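Local coordinates for chitinase (Paenibacillus sp. FPU-7, PDB 5GZT), which probably cleaves internal beta-1,4 linkages of chitin and chitodextrins at random, as an endo-acting chitinase with two glycoside hydrolase family 18 regions, at residues B[314-319]-B[386-391]; B[391-396]-B[438-443]. One frame throughout, in Å; residues are numbered along the deposited sequence.

Contact 1. Residues B[314-319]-B[386-391]; sequences GKVVTI and EVFANS
Val316 lays its CG2 methyl over one face of the Phe388 ring, 4.1 Å from the centroid and 26° off the ring normal. This is a CH-pi contact displaced toward the rim, where CE1 and CZ lie. The other methyl, CG1, stands anti to the backbone N, which leaves CG2 beside that N and free to reach the ring. At the ring edge, near its plane, sits the carbonyl oxygen of Gly314. It also takes a CA-H...O contact from Phe388, with CA 3.5 Å from Gly314 O.

One turn further along the helix, Ser391 supplies the polar link. Its OG, anti to the backbone N (chi1 -162°), accepts a hydrogen bond from the backbone N-H of Val316, 2.9 Å from Val316 N to Ser391 OG, with 154° at the hydrogen. A water lies between Val316 O and Ser391 O, but its approach to Val316 O is unusually short, so that leg is doubtful. On the outer flank Lys315 runs its aliphatic chain obliquely across Val387, with CG 3.6 Å from Val387 CG1, while its ammonium end leads away.

Strand 315-318 pairs antiparallel with strand 303-312, Val317 bonding to Arg310 through the backbone, so it is the return arm of a hairpin in the family 18 TIM barrel. An apolar inner side and one directed hydrogen bond thus fix that arm on helix 382-398.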
loop_
_atom_site.group_PDB
_atom_site.type_symbol
_atom_site.label_atom_id
_atom_site.label_comp_id
_atom_site.label_asym_id
_atom_site.label_seq_id
_atom_site.Cartn_x
_atom_site.Cartn_y
_atom_site.Cartn_z
ATOM N N GLY B 314 -9.685 0.605 28.247
ATOM C CA GLY B 314 -10.641 0.949 27.202
ATOM C C GLY B 314 -10.274 2.102 26.341
ATOM O O GLY B 314 -11.123 2.596 25.598
ATOM N N LYS B 315 -9.015 2.517 26.419
ATOM C CA LYS B 315 -8.454 3.561 25.588
ATOM C C LYS B 315 -7.198 3.082 24.799
ATOM O O LYS B 315 -6.509 2.124 25.138
ATOM C CB LYS B 315 -8.052 4.748 26.444
ATOM C CG LYS B 315 -9.187 5.344 27.272
ATOM C CD LYS B 315 -8.645 5.820 28.613
ATOM C CE LYS B 315 -9.693 6.538 29.445
ATOM N NZ LYS B 315 -9.051 7.725 30.054
ATOM N N VAL B 316 -6.894 3.867 23.793
ATOM C CA VAL B 316 -5.835 3.609 22.870
ATOM C C VAL B 316 -4.518 4.237 23.328
ATOM O O VAL B 316 -4.408 5.462 23.381
ATOM C CB VAL B 316 -6.175 4.152 21.456
ATOM C CG1 VAL B 316 -5.015 3.876 20.477
ATOM C CG2 VAL B 316 -7.491 3.558 20.945
ATOM N N VAL B 317 -3.504 3.377 23.483
ATOM C CA VAL B 317 -2.183 3.716 24.027
ATOM C C VAL B 317 -1.058 3.173 23.166
ATOM O O VAL B 317 -1.268 2.243 22.396
ATOM C CB VAL B 317 -2.011 3.087 25.407
ATOM C CG1 VAL B 317 -2.953 3.760 26.446
ATOM C CG2 VAL B 317 -2.249 1.578 25.381
ATOM N N THR B 318 0.127 3.718 23.292
ATOM C CA THR B 318 1.257 3.117 22.624
ATOM C C THR B 318 1.505 1.678 23.172
ATOM O O THR B 318 1.035 1.301 24.274
ATOM C CB THR B 318 2.520 3.975 22.755
ATOM O OG1 THR B 318 2.784 4.199 24.123
ATOM C CG2 THR B 318 2.398 5.258 22.075
ATOM N N ILE B 319 2.175 0.825 22.374
ATOM C CA ILE B 319 2.369 -0.598 22.757
ATOM C C ILE B 319 3.203 -0.762 24.051
ATOM O O ILE B 319 3.003 -1.694 24.834
ATOM C CB ILE B 319 2.974 -1.418 21.588
ATOM C CG1 ILE B 319 2.761 -2.897 21.769
ATOM C CG2 ILE B 319 4.428 -1.057 21.345
ATOM C CD1 ILE B 319 3.178 -3.725 20.515
ATOM N N GLU B 386 -17.743 4.864 23.140
ATOM C CA GLU B 386 -17.471 6.306 23.104
ATOM C C GLU B 386 -16.075 6.635 23.656
ATOM O O GLU B 386 -15.373 7.457 23.137
ATOM C CB GLU B 386 -18.572 7.096 23.870
ATOM C CG GLU B 386 -18.388 8.613 23.954
ATOM C CD GLU B 386 -18.681 9.360 22.662
ATOM O OE1 GLU B 386 -19.379 8.819 21.773
ATOM O OE2 GLU B 386 -18.252 10.532 22.539
ATOM N N VAL B 387 -15.668 6.016 24.740
ATOM C CA VAL B 387 -14.335 6.326 25.276
ATOM C C VAL B 387 -13.256 5.901 24.210
ATOM O O VAL B 387 -12.356 6.694 23.792
ATOM C CB VAL B 387 -14.087 5.573 26.622
ATOM C CG1 VAL B 387 -12.724 5.943 27.190
ATOM C CG2 VAL B 387 -15.220 5.821 27.645
ATOM N N PHE B 388 -13.398 4.662 23.759
ATOM C CA PHE B 388 -12.505 4.095 22.763
ATOM C C PHE B 388 -12.328 4.991 21.558
ATOM O O PHE B 388 -11.192 5.506 21.280
ATOM C CB PHE B 388 -12.968 2.696 22.334
ATOM C CG PHE B 388 -11.993 2.042 21.386
ATOM C CD1 PHE B 388 -10.919 1.299 21.872
ATOM C CD2 PHE B 388 -12.087 2.261 20.004
ATOM C CE1 PHE B 388 -9.992 0.744 20.989
ATOM C CE2 PHE B 388 -11.153 1.698 19.126
ATOM C CZ PHE B 388 -10.105 0.945 19.630
ATOM N N ALA B 389 -13.449 5.253 20.875
ATOM C CA ALA B 389 -13.423 6.085 19.654
ATOM C C ALA B 389 -12.791 7.424 19.832
ATOM O O ALA B 389 -12.008 7.904 18.971
ATOM C CB ALA B 389 -14.808 6.232 19.093
ATOM N N ASN B 390 -13.105 8.053 20.968
ATOM C CA ASN B 390 -12.520 9.366 21.285
ATOM C C ASN B 390 -11.025 9.207 21.494
ATOM O O ASN B 390 -10.210 9.959 20.925
ATOM C CB ASN B 390 -13.222 10.001 22.521
ATOM C CG ASN B 390 -14.610 10.562 22.192
ATOM O OD1 ASN B 390 -14.811 11.208 21.163
ATOM N ND2 ASN B 390 -15.571 10.324 23.082
ATOM N N SER B 391 -10.657 8.196 22.271
ATOM C CA SER B 391 -9.229 7.829 22.426
ATOM C C SER B 391 -8.472 7.591 21.096
ATOM O O SER B 391 -7.324 8.112 20.858
ATOM C CB SER B 391 -9.088 6.598 23.307
ATOM O OG SER B 391 -7.743 6.593 23.730
HETATM O O HOH W 1 -5.015 7.796 22.708
#

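Contact 2. Residues B[391-396]-B[438-443]; sequences SALDFM and EKLDAQ
The carboxamide of Gln443 is the flat group that crosses from helix 438-443 to helix 391-396, where it lies as a whole beside the isobutyl end of Leu393 and near Met396. The ring of Phe395 turns to the other neighbours of its helix, Val316, Thr318 and Tyr399.

Leu393 and Gln443 slide past each other in opposite directions, whereas the fork of Leu393 faces Lys439 CB, with CD2 at 4.0 Å and CD1 at 4.1 Å from it. CD2 also rests on the backbone, 3.6 Å from Lys439 O. Leu440 answers from the facing helix with a single methyl. Its CD2 touches both Leu393 CG, at 3.9 Å, and Met396 SD, at 3.6 Å. Met396 gets there by staying extended (chi1 and chi2 both -170°) and then bending at chi3 (90°), which swings CE back to 3.9 Å from Leu440 CD2.

With an alanine here in place of Leu393, the Leu440 methyl would probably keep Met396 as its neighbour on this helix, while a gap opened beside Lys439 CB and the Gln443 amide.

Ile404 of strand 403-407 touches both Leu393 and Met396 from the barrel side. The axes of these two outer helices of the TIM barrel approach to 10.9 Å and cross at -47°, a wide spacing bridged by long side chains. Lys439 offers its CB and carbonyl oxygen here, while NZ pairs with Glu386. The join is thus mainly apolar, carbon and sulfur, with the Gln443 amide and Lys439 O at its side and a charge pair at one border.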
loop_
_atom_site.group_PDB
_atom_site.type_symbol
_atom_site.label_atom_id
_atom_site.label_comp_id
_atom_site.label_asym_id
_atom_site.label_seq_id
_atom_site.Cartn_x
_atom_site.Cartn_y
_atom_site.Cartn_z
ATOM N N SER B 391 -10.657 8.196 22.271
ATOM C CA SER B 391 -9.229 7.829 22.426
ATOM C C SER B 391 -8.472 7.591 21.096
ATOM O O SER B 391 -7.324 8.112 20.858
ATOM C CB SER B 391 -9.088 6.598 23.307
ATOM O OG SER B 391 -7.743 6.593 23.730
ATOM N N ALA B 392 -9.136 6.867 20.201
ATOM C CA ALA B 392 -8.518 6.575 18.876
ATOM C C ALA B 392 -8.263 7.802 18.122
ATOM O O ALA B 392 -7.147 7.998 17.567
ATOM C CB ALA B 392 -9.370 5.645 18.084
ATOM N N LEU B 393 -9.260 8.707 18.130
ATOM C CA LEU B 393 -9.058 9.988 17.458
ATOM C C LEU B 393 -7.946 10.813 18.094
ATOM O O LEU B 393 -7.121 11.462 17.403
ATOM C CB LEU B 393 -10.386 10.781 17.273
ATOM C CG LEU B 393 -11.132 10.457 15.950
ATOM C CD1 LEU B 393 -11.904 9.128 16.036
ATOM C CD2 LEU B 393 -12.045 11.602 15.512
ATOM N N ASP B 394 -7.853 10.777 19.414
ATOM C CA ASP B 394 -6.715 11.467 20.102
ATOM C C ASP B 394 -5.343 10.994 19.617
ATOM O O ASP B 394 -4.416 11.840 19.356
ATOM C CB ASP B 394 -6.802 11.281 21.632
ATOM C CG ASP B 394 -7.983 12.065 22.261
ATOM O OD1 ASP B 394 -8.310 13.137 21.713
ATOM O OD2 ASP B 394 -8.611 11.575 23.232
ATOM N N PHE B 395 -5.226 9.652 19.522
ATOM C CA PHE B 395 -3.968 9.038 19.042
ATOM C C PHE B 395 -3.638 9.552 17.675
ATOM O O PHE B 395 -2.507 10.133 17.458
ATOM C CB PHE B 395 -4.077 7.523 19.053
ATOM C CG PHE B 395 -2.742 6.830 19.013
ATOM C CD1 PHE B 395 -2.002 6.784 17.826
ATOM C CD2 PHE B 395 -2.217 6.244 20.161
ATOM C CE1 PHE B 395 -0.757 6.160 17.794
ATOM C CE2 PHE B 395 -1.001 5.585 20.107
ATOM C CZ PHE B 395 -0.260 5.584 18.938
ATOM N N MET B 396 -4.646 9.436 16.777
ATOM C CA MET B 396 -4.524 9.867 15.377
ATOM C C MET B 396 -4.062 11.300 15.285
ATOM O O MET B 396 -3.081 11.642 14.562
ATOM C CB MET B 396 -5.850 9.659 14.626
ATOM C CG MET B 396 -5.780 9.856 13.116
ATOM S SD MET B 396 -7.376 9.896 12.269
ATOM C CE MET B 396 -7.612 11.665 12.408
ATOM N N GLU B 438 -18.407 8.120 12.029
ATOM C CA GLU B 438 -19.137 9.377 12.444
ATOM C C GLU B 438 -18.160 10.416 12.976
ATOM O O GLU B 438 -18.059 11.558 12.421
ATOM C CB GLU B 438 -20.199 9.041 13.461
ATOM C CG GLU B 438 -21.328 8.300 12.784
ATOM C CD GLU B 438 -22.300 7.618 13.729
ATOM O OE1 GLU B 438 -22.099 7.600 14.963
ATOM O OE2 GLU B 438 -23.272 7.058 13.190
ATOM N N LYS B 439 -17.354 10.011 13.964
ATOM C CA LYS B 439 -16.467 10.968 14.587
ATOM C C LYS B 439 -15.435 11.538 13.629
ATOM O O LYS B 439 -14.989 12.715 13.778
ATOM C CB LYS B 439 -15.796 10.345 15.793
ATOM C CG LYS B 439 -16.776 9.854 16.856
ATOM C CD LYS B 439 -16.086 9.841 18.197
ATOM C CE LYS B 439 -17.021 9.397 19.304
ATOM N NZ LYS B 439 -17.794 10.552 19.839
ATOM N N LEU B 440 -15.007 10.719 12.652
ATOM C CA LEU B 440 -13.923 11.144 11.769
ATOM C C LEU B 440 -14.529 12.123 10.801
ATOM O O LEU B 440 -13.932 13.143 10.508
ATOM C CB LEU B 440 -13.208 9.974 11.038
ATOM C CG LEU B 440 -12.284 9.070 11.897
ATOM C CD1 LEU B 440 -12.021 7.723 11.219
ATOM C CD2 LEU B 440 -10.992 9.795 12.152
ATOM N N ASP B 441 -15.719 11.811 10.321
ATOM C CA ASP B 441 -16.460 12.768 9.453
ATOM C C ASP B 441 -16.715 14.110 10.145
ATOM O O ASP B 441 -16.473 15.177 9.543
ATOM C CB ASP B 441 -17.790 12.153 8.995
ATOM C CG ASP B 441 -17.593 11.030 7.984
ATOM O OD1 ASP B 441 -16.536 11.008 7.289
ATOM O OD2 ASP B 441 -18.495 10.185 7.867
ATOM N N ALA B 442 -17.142 14.033 11.413
ATOM C CA ALA B 442 -17.403 15.224 12.240
ATOM C C ALA B 442 -16.163 16.072 12.206
ATOM O O ALA B 442 -16.187 17.227 11.780
ATOM C CB ALA B 442 -17.733 14.812 13.670
ATOM N N GLN B 443 -15.037 15.464 12.543
ATOM C CA GLN B 443 -13.815 16.222 12.623
ATOM C C GLN B 443 -13.366 16.860 11.307
ATOM O O GLN B 443 -12.703 17.907 11.280
ATOM C CB GLN B 443 -12.717 15.318 13.185
ATOM C CG GLN B 443 -11.362 16.002 13.254
ATOM C CD GLN B 443 -10.349 15.227 14.048
ATOM O OE1 GLN B 443 -10.677 14.448 14.926
ATOM N NE2 GLN B 443 -9.108 15.417 13.696
#

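Overall arrangement
Contact 1 closes along the chain before contact 2 opens; their centres are about 10 Å apart, and both use helix 382-398, with Ser391 common to both. That helix is held by hairpin strand 315-318 in contact 1 and by helix 425-447 in contact 2. The contacts also touch directly: Glu386 OE2 forms a salt bridge with Lys439 NZ at 2.7 Å, and Val316 CG1 packs 3.7 Å from Phe395 CD2. Everything lies in the first family 18 region, a TIM barrel. The family's DxxDxDxE signature runs through strand 403-407 and just beyond both its ends; the two helices form part of the layer packed outside that strand, and contact 1 adds the hairpin strand to it.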